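PDB 4U5P: RhCC from Rhodococcus jostii RHA1, which probably works as a cofactor-independent oxygenase, belongs to the tautomerase superfamily and binds a magnesium ion in a trimeric assembly. Local coordinates for residues 61-66 / 102-107; 67-72 / 106-111. All coordinates share one frame; numbering follows the deposited sequence.

Contacts 1 and 2 are successive lengths of one parallel strand pair, 61-68 beside 100-107, and their centres lie about 15 Å apart. Contact 1 (61-66 with 102-107) is the buried body of the pair; contact 2 (67-72 with 106-111) follows both strands past their C-terminal ends into turns. They share Asp106 and Glu107, and they also touch where Ile105 CG2 packs 4.0 Å from His68 CG. At the join Asp106 OD2 holds a magnesium ion at 2.2 Å, completed by three waters and by Asp106 of each of the other two subunits. Arg65 of contact 1 salt-bridges Asp67 of contact 2, both within the chain and between subunits.

Contact 1: residues 61-66 / 102-107; sequences FVRIRL and EIHIDE. With MG (magnesium ion), chain F.
Arg63 meets both Glu102 and His104 through its guanidinium group. Its chain leaves anti to the backbone N (chi1 -171°) and bends at chi2 (59°), bringing NE to 3.1 Å from Glu102 OE1 in a salt bridge. Glu102 OE2 accepts from Trp113 NE1 of the second subunit. Glu102 CG lies over one face of the guanidinium, while NH1 donates at its edge to His104 ND1 (2.9 Å), within the imidazole plane; the two flat groups stand nearly perpendicular, and His104 NE2 bonds Asp67 of the second subunit. With an alanine at Arg63, Glu102 OE1 would probably lose its charged mate and His104 ND1 its NH1 donor, leaving the imidazole held mainly through NE2. Arg65 runs extended, its CG 3.6 Å from His104 CE1, and reaches on to Asp67 of the second subunit. These polar residues line one face of a parallel pair in a beta-alpha-beta unit. The other face is aliphatic, as suits strands backed by helix 76-90: Leu66 CG packs 3.7 Å from Ile105 CG1, and Leu66 CD2 touches Ile103 CD1, which also meets Ile64 CG2 at 3.8 Å. Asp106 OD2 binds the magnesium ion at 2.2 Å, and OD1 accepts from metal-bound water 3.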
ATOM      1  N   PHE B  61       7.304   3.549  17.219  1.00 15.91           N
ATOM      2  CA  PHE B  61       6.896   4.328  16.044  1.00 16.66           C
ATOM      3  C   PHE B  61       5.608   3.765  15.440  1.00 14.90           C
ATOM      4  O   PHE B  61       5.493   2.563  15.213  1.00 13.52           O
ATOM      5  CB  PHE B  61       8.020   4.318  15.010  1.00 17.26           C
ATOM      6  CG  PHE B  61       7.755   5.155  13.780  1.00 15.98           C
ATOM      7  CD1 PHE B  61       7.428   6.494  13.883  1.00 23.33           C
ATOM      8  CD2 PHE B  61       7.877   4.601  12.519  1.00 19.59           C
ATOM      9  CE1 PHE B  61       7.207   7.270  12.742  1.00 26.97           C
ATOM     10  CE2 PHE B  61       7.662   5.366  11.380  1.00 19.90           C
ATOM     11  CZ  PHE B  61       7.327   6.706  11.498  1.00 17.80           C
ATOM     12  N   VAL B  62       4.628   4.640  15.231  1.00 14.52           N
ATOM     13  CA  VAL B  62       3.378   4.276  14.563  1.00 14.82           C
ATOM     14  C   VAL B  62       3.326   4.961  13.202  1.00 15.62           C
ATOM     15  O   VAL B  62       3.390   6.183  13.127  1.00 15.93           O
ATOM     16  CB  VAL B  62       2.146   4.666  15.403  1.00 11.88           C
ATOM     17  CG1 VAL B  62       0.854   4.393  14.635  1.00 11.71           C
ATOM     18  CG2 VAL B  62       2.151   3.907  16.733  1.00 16.24           C
ATOM     19  N   ARG B  63       3.226   4.177  12.131  1.00 11.22           N
ATOM     20  CA  ARG B  63       3.183   4.726  10.785  1.00  8.85           C
ATOM     21  C   ARG B  63       1.792   4.491  10.206  1.00 12.90           C
ATOM     22  O   ARG B  63       1.289   3.363  10.224  1.00 11.80           O
ATOM     23  CB  ARG B  63       4.262   4.095   9.908  1.00 10.85           C
ATOM     24  CG  ARG B  63       4.444   4.752   8.541  1.00 12.22           C
ATOM     25  CD  ARG B  63       4.795   6.223   8.687  1.00 12.85           C
ATOM     26  NE  ARG B  63       5.254   6.866   7.458  1.00 12.05           N
ATOM     27  CZ  ARG B  63       4.461   7.329   6.499  1.00 15.10           C
ATOM     28  NH1 ARG B  63       3.143   7.186   6.595  1.00 12.10           N
ATOM     29  NH2 ARG B  63       4.998   7.917   5.428  1.00 15.44           N
ATOM     30  N   ILE B  64       1.166   5.564   9.729  1.00  9.87           N
ATOM     31  CA  ILE B  64      -0.199   5.482   9.207  1.00 12.31           C
ATOM     32  C   ILE B  64      -0.198   5.852   7.735  1.00 11.14           C
ATOM     33  O   ILE B  64       0.374   6.856   7.338  1.00 10.92           O
ATOM     34  CB  ILE B  64      -1.159   6.408   9.985  1.00  9.68           C
ATOM     35  CG1 ILE B  64      -1.127   6.057  11.477  1.00 14.16           C
ATOM     36  CG2 ILE B  64      -2.605   6.282   9.457  1.00 11.78           C
ATOM     37  CD1 ILE B  64      -1.747   7.106  12.360  1.00 43.34           C
ATOM     38  N   ARG B  65      -0.869   5.039   6.930  1.00 12.46           N
ATOM     39  CA  ARG B  65      -1.049   5.329   5.513  1.00 11.11           C
ATOM     40  C   ARG B  65      -2.509   5.069   5.156  1.00 12.14           C
ATOM     41  O   ARG B  65      -3.079   4.055   5.577  1.00 14.41           O
ATOM     42  CB  ARG B  65      -0.123   4.459   4.653  1.00 10.78           C
ATOM     43  CG  ARG B  65      -0.244   4.727   3.177  1.00 15.10           C
ATOM     44  CD  ARG B  65       0.404   3.652   2.346  1.00 22.11           C
ATOM     45  NE  ARG B  65       0.389   4.050   0.942  1.00 21.20           N
ATOM     46  CZ  ARG B  65      -0.684   4.013   0.162  1.00 23.46           C
ATOM     47  NH1 ARG B  65      -1.864   3.579   0.621  1.00 21.78           N
ATOM     48  NH2 ARG B  65      -0.578   4.420  -1.091  1.00 32.84           N
ATOM     49  N   LEU B  66      -3.127   5.979   4.407  1.00 11.96           N
ATOM     50  CA  LEU B  66      -4.495   5.733   3.945  1.00 12.95           C
ATOM     51  C   LEU B  66      -4.735   6.088   2.494  1.00 10.36           C
ATOM     52  O   LEU B  66      -4.058   6.948   1.943  1.00 11.20           O
ATOM     53  CB  LEU B  66      -5.505   6.487   4.806  1.00 15.86           C
ATOM     54  CG  LEU B  66      -5.306   7.965   5.088  1.00 18.70           C
ATOM     55  CD1 LEU B  66      -6.614   8.721   5.215  1.00 19.46           C
ATOM     56  CD2 LEU B  66      -4.525   8.082   6.388  1.00 20.78           C
ATOM     57  N   GLU B 102       3.799   9.307  11.971  1.00 11.91           N
ATOM     58  CA  GLU B 102       3.791   9.973  10.672  1.00  8.24           C
ATOM     59  C   GLU B 102       2.602   9.446   9.898  1.00  8.49           C
ATOM     60  O   GLU B 102       2.235   8.295  10.081  1.00 11.85           O
ATOM     61  CB  GLU B 102       5.088   9.709   9.914  1.00  9.57           C
ATOM     62  CG  GLU B 102       5.178  10.361   8.550  1.00 12.20           C
ATOM     63  CD  GLU B 102       6.555  10.197   7.925  1.00 19.58           C
ATOM     64  OE1 GLU B 102       7.212   9.150   8.142  1.00 19.72           O
ATOM     65  OE2 GLU B 102       6.987  11.134   7.228  1.00 22.70           O
ATOM     66  N   ILE B 103       2.010  10.277   9.046  1.00  9.19           N
ATOM     67  CA  ILE B 103       0.794   9.902   8.328  1.00  8.92           C
ATOM     68  C   ILE B 103       0.794  10.510   6.939  1.00 10.98           C
ATOM     69  O   ILE B 103       1.201  11.661   6.765  1.00 10.46           O
ATOM     70  CB  ILE B 103      -0.468  10.367   9.097  1.00 11.15           C
ATOM     71  CG1 ILE B 103      -1.742   9.944   8.357  1.00 15.11           C
ATOM     72  CG2 ILE B 103      -0.450  11.890   9.296  1.00 13.57           C
ATOM     73  CD1 ILE B 103      -3.018  10.094   9.191  1.00 13.55           C
ATOM     74  N   HIS B 104       0.354   9.751   5.937  1.00 10.65           N
ATOM     75  CA  HIS B 104       0.077  10.363   4.643  1.00  8.56           C
ATOM     76  C   HIS B 104      -1.104   9.710   3.942  1.00  7.57           C
ATOM     77  O   HIS B 104      -1.516   8.601   4.300  1.00  9.06           O
ATOM     78  CB  HIS B 104       1.317  10.353   3.738  1.00 10.10           C
ATOM     79  CG  HIS B 104       1.682   9.011   3.179  1.00 10.51           C
ATOM     80  ND1 HIS B 104       2.297   8.035   3.932  1.00 12.95           N
ATOM     81  CD2 HIS B 104       1.583   8.511   1.927  1.00 12.31           C
ATOM     82  CE1 HIS B 104       2.532   6.978   3.176  1.00 14.40           C
ATOM     83  NE2 HIS B 104       2.108   7.240   1.954  1.00 13.97           N
ATOM     84  N   ILE B 105      -1.650  10.442   2.972  1.00  8.49           N
ATOM     85  CA  ILE B 105      -2.848  10.039   2.243  1.00 10.12           C
ATOM     86  C   ILE B 105      -2.586   9.999   0.750  1.00 10.49           C
ATOM     87  O   ILE B 105      -1.903  10.872   0.201  1.00  9.25           O
ATOM     88  CB  ILE B 105      -4.034  11.002   2.493  1.00 10.41           C
ATOM     89  CG1 ILE B 105      -4.193  11.302   3.986  1.00 10.79           C
ATOM     90  CG2 ILE B 105      -5.332  10.440   1.850  1.00 11.71           C
ATOM     91  CD1 ILE B 105      -5.339  12.237   4.306  1.00 15.08           C
ATOM     92  N   ASP B 106      -3.148   8.991   0.089  1.00  9.90           N
ATOM     93  CA  ASP B 106      -3.209   8.980  -1.368  1.00 12.65           C
ATOM     94  C   ASP B 106      -4.671   9.005  -1.800  1.00 12.02           C
ATOM     95  O   ASP B 106      -5.538   8.511  -1.094  1.00 15.05           O
ATOM     96  CB  ASP B 106      -2.497   7.753  -1.951  1.00 10.87           C
ATOM     97  CG  ASP B 106      -2.207   7.900  -3.448  1.00 17.11           C
ATOM     98  OD1 ASP B 106      -2.108   9.056  -3.918  1.00 16.51           O
ATOM     99  OD2 ASP B 106      -2.038   6.872  -4.150  1.00 14.36           O
ATOM    100  N   GLU B 107      -4.934   9.612  -2.946  1.00 12.08           N
ATOM    101  CA  GLU B 107      -6.273   9.592  -3.524  1.00 13.83           C
ATOM    102  C   GLU B 107      -6.238   8.647  -4.717  1.00 17.48           C
ATOM    103  O   GLU B 107      -5.369   8.769  -5.589  1.00 12.00           O
ATOM    104  CB  GLU B 107      -6.729  11.001  -3.921  1.00 15.71           C
ATOM    105  CG  GLU B 107      -6.878  11.947  -2.720  1.00 19.43           C
ATOM    106  CD  GLU B 107      -7.406  13.331  -3.102  1.00 22.10           C
ATOM    107  OE1 GLU B 107      -6.799  13.978  -3.976  1.00 28.31           O
ATOM    108  OE2 GLU B 107      -8.411  13.784  -2.514  1.00 17.74           O
TER
HETATM  109 MG    MG F 203      -1.439   6.569  -6.221  1.00  8.54          MG
HETATM  110  O   HOH W   1       7.719   7.843   5.466  1.00 20.18           O
HETATM  111  O   HOH W   2      -2.483   4.494  -2.997  1.00 24.43           O
HETATM  112  O   HOH W   3      -0.772   8.603  -6.208  1.00 13.30           O
HETATM  113  O   HOH W   4      -3.273   7.328  -6.959  1.00 13.72           O
HETATM  114  O   HOH W   5      -0.847   6.633  -8.205  1.00 11.90           O

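Contact 2: residues 67-72 / 106-111; sequences DHIARQ and DETPMD. With MG (magnesium ion), chain F.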
ATOM      1  N   ASP B  67      -5.697   5.377   1.890  1.00 10.03           N
ATOM      2  CA  ASP B  67      -6.264   5.728   0.592  1.00 11.98           C
ATOM      3  C   ASP B  67      -7.630   6.355   0.780  1.00 12.17           C
ATOM      4  O   ASP B  67      -8.444   5.868   1.568  1.00 14.32           O
ATOM      5  CB  ASP B  67      -6.417   4.507  -0.329  1.00 12.26           C
ATOM      6  CG  ASP B  67      -5.093   3.971  -0.846  1.00 16.01           C
ATOM      7  OD1 ASP B  67      -4.103   4.727  -0.904  1.00 13.68           O
ATOM      8  OD2 ASP B  67      -5.054   2.782  -1.230  1.00 14.93           O
ATOM      9  N   HIS B  68      -7.869   7.443   0.063  1.00 11.17           N
ATOM     10  CA  HIS B  68      -9.210   7.993  -0.096  1.00  9.28           C
ATOM     11  C   HIS B  68      -9.721   7.624  -1.474  1.00 10.08           C
ATOM     12  O   HIS B  68      -9.097   7.966  -2.477  1.00 12.29           O
ATOM     13  CB  HIS B  68      -9.222   9.504   0.060  1.00 15.23           C
ATOM     14  CG  HIS B  68      -9.297   9.967   1.479  1.00 14.40           C
ATOM     15  ND1 HIS B  68      -9.387  11.300   1.814  1.00 17.27           N
ATOM     16  CD2 HIS B  68      -9.320   9.279   2.646  1.00 10.94           C
ATOM     17  CE1 HIS B  68      -9.443  11.415   3.130  1.00 18.03           C
ATOM     18  NE2 HIS B  68      -9.407  10.205   3.657  1.00 13.67           N
ATOM     19  N   ILE B  69     -10.859   6.946  -1.504  1.00 11.06           N
ATOM     20  CA  ILE B  69     -11.415   6.400  -2.733  1.00 17.30           C
ATOM     21  C   ILE B  69     -12.745   7.082  -3.076  1.00 20.54           C
ATOM     22  O   ILE B  69     -12.971   7.486  -4.216  1.00 24.70           O
ATOM     23  CB  ILE B  69     -11.648   4.869  -2.616  1.00 12.96           C
ATOM     24  CG1 ILE B  69     -10.390   4.162  -2.079  1.00 17.62           C
ATOM     25  CG2 ILE B  69     -12.062   4.292  -3.973  1.00 17.32           C
ATOM     26  CD1 ILE B  69     -10.653   2.820  -1.414  1.00 20.49           C
ATOM     27  N   ALA B  70     -13.606   7.225  -2.075  1.00 21.42           N
ATOM     28  CA  ALA B  70     -14.997   7.651  -2.288  1.00 24.67           C
ATOM     29  C   ALA B  70     -15.152   9.116  -2.727  1.00 46.20           C
ATOM     30  O   ALA B  70     -16.019   9.435  -3.542  1.00 33.81           O
ATOM     31  CB  ALA B  70     -15.809   7.409  -1.029  1.00 21.77           C
ATOM     32  N   ARG B  71     -14.295   9.992  -2.211  1.00 24.79           N
ATOM     33  CA  ARG B  71     -14.394  11.422  -2.482  1.00 17.11           C
ATOM     34  C   ARG B  71     -13.017  12.001  -2.757  1.00 21.42           C
ATOM     35  O   ARG B  71     -12.020  11.456  -2.294  1.00 23.53           O
ATOM     36  CB  ARG B  71     -14.980  12.169  -1.281  1.00 22.44           C
ATOM     37  CG  ARG B  71     -16.362  11.748  -0.796  1.00 29.93           C
ATOM     38  CD  ARG B  71     -17.435  12.567  -1.449  1.00 28.50           C
ATOM     39  NE  ARG B  71     -18.702  12.492  -0.727  1.00 28.34           N
ATOM     40  CZ  ARG B  71     -19.462  11.406  -0.651  1.00 36.01           C
ATOM     41  NH1 ARG B  71     -19.085  10.274  -1.245  1.00 33.08           N
ATOM     42  NH2 ARG B  71     -20.608  11.454   0.021  1.00 34.43           N
ATOM     43  N   GLN B  72     -12.985  13.113  -3.491  1.00 22.69           N
ATOM     44  CA  GLN B  72     -11.762  13.889  -3.712  1.00 20.42           C
ATOM     45  C   GLN B  72     -11.842  15.183  -2.920  1.00 20.84           C
ATOM     46  O   GLN B  72     -12.926  15.720  -2.702  1.00 25.88           O
ATOM     47  CB  GLN B  72     -11.543  14.204  -5.192  1.00 23.45           C
ATOM     48  CG  GLN B  72     -11.049  13.041  -6.020  1.00 44.69           C
ATOM     49  CD  GLN B  72     -10.733  13.453  -7.447  1.00 63.80           C
ATOM     50  OE1 GLN B  72     -11.494  14.193  -8.073  1.00 64.07           O
ATOM     51  NE2 GLN B  72      -9.589  13.008  -7.951  1.00 66.16           N
ATOM     52  N   ASP B 106      -3.148   8.991   0.089  1.00  9.90           N
ATOM     53  CA  ASP B 106      -3.209   8.980  -1.368  1.00 12.65           C
ATOM     54  C   ASP B 106      -4.671   9.005  -1.800  1.00 12.02           C
ATOM     55  O   ASP B 106      -5.538   8.511  -1.094  1.00 15.05           O
ATOM     56  CB  ASP B 106      -2.497   7.753  -1.951  1.00 10.87           C
ATOM     57  CG  ASP B 106      -2.207   7.900  -3.448  1.00 17.11           C
ATOM     58  OD1 ASP B 106      -2.108   9.056  -3.918  1.00 16.51           O
ATOM     59  OD2 ASP B 106      -2.038   6.872  -4.150  1.00 14.36           O
ATOM     60  N   GLU B 107      -4.934   9.612  -2.946  1.00 12.08           N
ATOM     61  CA  GLU B 107      -6.273   9.592  -3.524  1.00 13.83           C
ATOM     62  C   GLU B 107      -6.238   8.647  -4.717  1.00 17.48           C
ATOM     63  O   GLU B 107      -5.369   8.769  -5.589  1.00 12.00           O
ATOM     64  CB  GLU B 107      -6.729  11.001  -3.921  1.00 15.71           C
ATOM     65  CG  GLU B 107      -6.878  11.947  -2.720  1.00 19.43           C
ATOM     66  CD  GLU B 107      -7.406  13.331  -3.102  1.00 22.10           C
ATOM     67  OE1 GLU B 107      -6.799  13.978  -3.976  1.00 28.31           O
ATOM     68  OE2 GLU B 107      -8.411  13.784  -2.514  1.00 17.74           O
ATOM     69  N   THR B 108      -7.147   7.671  -4.719  1.00 12.89           N
ATOM     70  CA  THR B 108      -7.170   6.646  -5.760  1.00 12.33           C
ATOM     71  C   THR B 108      -8.505   6.719  -6.525  1.00 12.52           C
ATOM     72  O   THR B 108      -9.474   7.299  -6.031  1.00 12.91           O
ATOM     73  CB  THR B 108      -6.958   5.232  -5.170  1.00 11.96           C
ATOM     74  OG1 THR B 108      -8.083   4.866  -4.366  1.00 13.47           O
ATOM     75  CG2 THR B 108      -5.694   5.196  -4.298  1.00 12.57           C
ATOM     76  N   PRO B 109      -8.549   6.147  -7.742  1.00 10.86           N
ATOM     77  CA  PRO B 109      -9.731   6.292  -8.613  1.00 13.21           C
ATOM     78  C   PRO B 109     -11.042   5.728  -8.040  1.00 15.92           C
ATOM     79  O   PRO B 109     -11.155   4.556  -7.687  1.00 14.09           O
ATOM     80  CB  PRO B 109      -9.327   5.518  -9.878  1.00 15.41           C
ATOM     81  CG  PRO B 109      -7.845   5.473  -9.859  1.00 24.34           C
ATOM     82  CD  PRO B 109      -7.453   5.429  -8.418  1.00 13.87           C
ATOM     83  N   MET B 110     -12.062   6.574  -8.015  1.00 16.96           N
ATOM     84  CA  MET B 110     -13.331   6.211  -7.407  1.00 18.03           C
ATOM     85  C   MET B 110     -14.009   5.071  -8.181  1.00 13.69           C
ATOM     86  O   MET B 110     -14.792   4.301  -7.614  1.00 17.31           O
ATOM     87  CB  MET B 110     -14.254   7.430  -7.347  1.00 19.98           C
ATOM     88  CG  MET B 110     -15.604   7.144  -6.715  1.00 29.28           C
ATOM     89  SD  MET B 110     -16.616   8.622  -6.501  1.00 60.62           S
ATOM     90  CE  MET B 110     -17.073   8.990  -8.193  1.00 54.34           C
ATOM     91  N   ASP B 111     -13.726   4.976  -9.479  1.00 14.96           N
ATOM     92  CA  ASP B 111     -14.433   4.010 -10.324  1.00 13.77           C
ATOM     93  C   ASP B 111     -13.786   2.616 -10.369  1.00 16.46           C
ATOM     94  O   ASP B 111     -14.322   1.710 -11.010  1.00 18.20           O
ATOM     95  CB  ASP B 111     -14.608   4.566 -11.757  1.00 16.09           C
ATOM     96  CG  ASP B 111     -13.296   4.848 -12.471  1.00 18.61           C
ATOM     97  OD1 ASP B 111     -12.223   4.908 -11.828  1.00 17.17           O
ATOM     98  OD2 ASP B 111     -13.353   5.060 -13.702  1.00 20.67           O
TER
HETATM   99 MG    MG F 203      -1.439   6.569  -6.221  1.00  8.54          MG
HETATM  100  O   HOH W   2      -2.483   4.494  -2.997  1.00 24.43           O
HETATM  101  O   HOH W   6      -9.967  12.489  -0.681  1.00 21.26           O
HETATM  102  O   HOH W   3      -0.772   8.603  -6.208  1.00 13.30           O
HETATM  103  O   HOH W   4      -3.273   7.328  -6.959  1.00 13.72           O
HETATM  104  O   HOH W   5      -0.847   6.633  -8.205  1.00 11.90           O
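Asp67 and Asp106 set two carboxylates side by side, pointing the same way with their planes 64° apart, and Asp67 OD1 rests against Asp106 CB at 3.6 Å. The methyl CG2 of Thr108 sits 3.7 Å from Asp67 CG, its side chain crossing that of the aspartate at about a right angle. The His68 imidazole takes water 6 at its edge, in plane and 2.8 Å from ND1; NE2 bonds the Tyr28 hydroxyl, and the rings of His68 and Tyr28 meet steeply. Here the two parallel strands of the beta-alpha-beta unit run out, with His68 N donating to Asp106 O (2.8 Å) and Thr108 N to His68 O (3.0 Å) as the final rungs.

Aspartates suit this strand end: Asp106 ligates magnesium and Asp67 is paired with arginines, its OD2 with Arg65 of the third subunit and its OD1 with Arg65 of its own chain. Water 2 lies between Asp67 OD1 and Asp106 OD2, and the magnesium and Arg65 probably offset the two like charges. On the opposite face of the pair, Glu107 OE2 receives hydrogen bonds from water 6 and from the backbone of Met73, which ties the turn after His68 to the strand end; the same water also donates to Arg71 O.

Beyond the ladder Ile69 bridges to the second turn, with CG1 3.3 Å from Thr108 OG1. The extended chain of Met110 (chi1 -180°, chi2 174°) carries SD alongside Ala70 O, at 3.1 Å.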